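Peroxinectin A (Dictyostelium discoideum, PDB 6ERC) uses hydrogen peroxide at a heme to oxidise phenolic donors, and also acts on iodide and thiocyanate, as a secreted peroxidase. Local coordinates at residues T69-M74 and G347-E352. Numbering follows the deposited sequence.
Sequences TDMFNM and GLIINE. With HEM (protoporphyrin IX containing Fe), chain F.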
# COMPACT_ATOMS: atom_id res chain seq x y z
N THR A 69 12.31 -9.59 4.52
CA THR A 69 12.43 -10.02 3.14
C THR A 69 11.67 -9.07 2.21
O THR A 69 10.81 -8.31 2.64
CB THR A 69 11.89 -11.44 2.97
OG1 THR A 69 10.50 -11.47 3.33
CG2 THR A 69 12.65 -12.41 3.86
N ASP A 70 12.01 -9.15 0.92
CA ASP A 70 11.26 -8.41 -0.08
C ASP A 70 9.79 -8.81 -0.06
O ASP A 70 8.91 -7.97 -0.31
CB ASP A 70 11.85 -8.65 -1.47
CG ASP A 70 13.25 -8.07 -1.62
OD1 ASP A 70 13.52 -7.00 -1.03
OD2 ASP A 70 14.07 -8.68 -2.34
N MET A 71 9.50 -10.08 0.23
CA MET A 71 8.11 -10.53 0.31
C MET A 71 7.33 -9.78 1.38
O MET A 71 6.12 -9.60 1.24
CB MET A 71 8.07 -12.04 0.58
CG MET A 71 6.67 -12.62 0.69
SD MET A 71 5.68 -12.40 -0.80
CE MET A 71 6.31 -13.73 -1.82
N PHE A 72 8.01 -9.33 2.44
CA PHE A 72 7.33 -8.61 3.51
C PHE A 72 6.75 -7.29 3.00
O PHE A 72 5.60 -6.95 3.31
CB PHE A 72 8.29 -8.35 4.67
CG PHE A 72 7.75 -7.42 5.71
CD1 PHE A 72 6.82 -7.86 6.64
CD2 PHE A 72 8.18 -6.11 5.78
CE1 PHE A 72 6.32 -7.01 7.60
CE2 PHE A 72 7.68 -5.25 6.74
CZ PHE A 72 6.75 -5.70 7.65
N ASN A 73 7.52 -6.53 2.22
CA ASN A 73 7.00 -5.27 1.71
C ASN A 73 6.11 -5.48 0.50
O ASN A 73 5.28 -4.61 0.20
CB ASN A 73 8.15 -4.30 1.39
CG ASN A 73 8.83 -4.59 0.06
OD1 ASN A 73 8.24 -4.42 -1.01
ND2 ASN A 73 10.10 -4.98 0.12
N MET A 74 6.23 -6.61 -0.20
CA MET A 74 5.27 -6.94 -1.24
C MET A 74 3.88 -7.15 -0.64
O MET A 74 2.87 -6.77 -1.25
CB MET A 74 5.72 -8.18 -2.00
CG MET A 74 6.90 -7.93 -2.93
SD MET A 74 6.52 -6.74 -4.24
CE MET A 74 8.09 -6.68 -5.09
N GLY A 347 12.81 -15.53 -5.14
CA GLY A 347 13.63 -14.38 -4.81
C GLY A 347 13.04 -13.55 -3.69
O GLY A 347 13.76 -13.07 -2.81
N LEU A 348 11.72 -13.36 -3.70
CA LEU A 348 11.08 -12.48 -2.72
C LEU A 348 11.26 -13.00 -1.30
O LEU A 348 11.43 -12.21 -0.36
CB LEU A 348 9.59 -12.33 -3.04
CG LEU A 348 9.23 -11.61 -4.34
CD1 LEU A 348 7.73 -11.66 -4.55
CD2 LEU A 348 9.71 -10.16 -4.33
N ILE A 349 11.22 -14.32 -1.12
CA ILE A 349 11.27 -14.89 0.23
C ILE A 349 12.69 -15.09 0.74
O ILE A 349 12.88 -15.27 1.95
CB ILE A 349 10.51 -16.23 0.30
CG1 ILE A 349 11.20 -17.30 -0.54
CG2 ILE A 349 9.06 -16.03 -0.13
CD1 ILE A 349 10.62 -18.70 -0.36
N ILE A 350 13.69 -15.07 -0.14
CA ILE A 350 15.07 -15.32 0.27
C ILE A 350 15.83 -14.01 0.39
O ILE A 350 16.73 -13.88 1.23
CB ILE A 350 15.77 -16.28 -0.72
CG1 ILE A 350 17.04 -16.87 -0.10
CG2 ILE A 350 16.12 -15.58 -2.03
CD1 ILE A 350 16.78 -17.93 0.95
N ASN A 351 15.47 -13.02 -0.43
CA ASN A 351 16.25 -11.80 -0.53
C ASN A 351 15.86 -10.81 0.56
O ASN A 351 14.67 -10.54 0.77
CB ASN A 351 16.05 -11.16 -1.91
CG ASN A 351 16.97 -9.99 -2.16
OD1 ASN A 351 18.07 -9.91 -1.59
ND2 ASN A 351 16.54 -9.07 -3.00
N GLU A 352 16.86 -10.27 1.26
CA GLU A 352 16.62 -9.32 2.34
C GLU A 352 16.31 -7.94 1.77
O GLU A 352 16.94 -7.50 0.80
CB GLU A 352 17.83 -9.25 3.26
CG GLU A 352 17.55 -8.55 4.59
CD GLU A 352 18.81 -8.33 5.41
OE1 GLU A 352 19.61 -7.44 5.05
OE2 GLU A 352 19.00 -9.06 6.41
CHA HEM F . 1.40 5.21 -2.54
CHB HEM F . 4.60 3.30 -5.62
CHC HEM F . 5.82 -0.01 -2.27
CHD HEM F . 2.79 2.07 0.89
C1A HEM F . 2.20 5.01 -3.63
C2A HEM F . 2.28 5.87 -4.79
C3A HEM F . 3.16 5.36 -5.64
C4A HEM F . 3.67 4.14 -5.05
CMA HEM F . 3.58 5.93 -7.02
CAA HEM F . 1.47 7.17 -4.95
CBA HEM F . 2.47 8.32 -4.90
CGA HEM F . 1.77 9.59 -4.49
O1A HEM F . 1.24 9.65 -3.34
O2A HEM F . 1.74 10.55 -5.30
C1B HEM F . 5.19 2.23 -4.98
C2B HEM F . 6.16 1.35 -5.57
C3B HEM F . 6.50 0.43 -4.65
C4B HEM F . 5.75 0.71 -3.44
CMB HEM F . 6.65 1.51 -7.02
CAB HEM F . 7.50 -0.74 -4.76
CBB HEM F . 8.26 -0.96 -5.83
C1C HEM F . 5.12 0.26 -1.11
C2C HEM F . 5.20 -0.47 0.14
C3C HEM F . 4.35 0.11 1.02
C4C HEM F . 3.72 1.22 0.33
CMC HEM F . 6.14 -1.68 0.32
CAC HEM F . 3.99 -0.20 2.49
CBC HEM F . 4.48 -1.20 3.23
C1D HEM F . 2.12 3.06 0.22
C2D HEM F . 1.03 3.85 0.75
C3D HEM F . 0.66 4.72 -0.20
C4D HEM F . 1.48 4.50 -1.36
CMD HEM F . 0.44 3.71 2.17
CAD HEM F . -0.47 5.76 -0.13
CBD HEM F . -1.76 4.98 -0.39
CGD HEM F . -2.76 5.82 -1.14
O1D HEM F . -2.68 5.87 -2.40
O2D HEM F . -3.65 6.45 -0.51
NA HEM F . 3.07 3.96 -3.83
NB HEM F . 4.96 1.82 -3.68
NC HEM F . 4.20 1.28 -0.96
ND HEM F . 2.37 3.49 -1.07
FE HEM F . 3.60 2.63 -2.38
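The carboxylate of Asp70 and the side-chain amide of Asn351 meet with their planes 78° apart. Asn351 ND2 sits close to the carboxylate plane, at its OD2 end. Asp70 OD2 instead stands over one face of the amide, near ND2. The two are 2.6 Å apart, but the N-H, held in the amide plane, points poorly and the bond is weak. With chi1 at -172° the Asn351 side chain extends away from its own N, which carries ND2 over to Asp70. The backbones are tied more firmly. Asp70 N donates to Asn351 O at 3.0 Å, nearly in line with the carbonyl. Met71 N donates to Leu348 O at 2.9 Å, from above the carbonyl plane. Both N-H groups lie in the first turn of helix 70-80. The acceptors are carbonyls of Leu348, in helix 342-350, and Asn351, in the loop that follows. Thr69 is the N-cap. Its OG1 receives a weak bond from Phe72 N and is also bonded to Val508 O. Leu348 wedges between two methionines. Its CD1 lies 3.7 Å from Met71 CE, and its CD2 3.9 Å from Met74 CG. Met71 curls back through its last two torsions, so that CE lies against Leu348 and also touches Ile349 CG2. Replacing Asp70 by alanine would probably leave Asn351 ND2 without its carboxylate mate and set the amide free to turn. Asn73 O comes within 3.1 Å of the heme methyl CMC. The contact therefore joins the start of a heme-lining helix to helix 342-350 chiefly through main-chain bonds and apolar packing, with the carboxylate-amide pair a weaker addition.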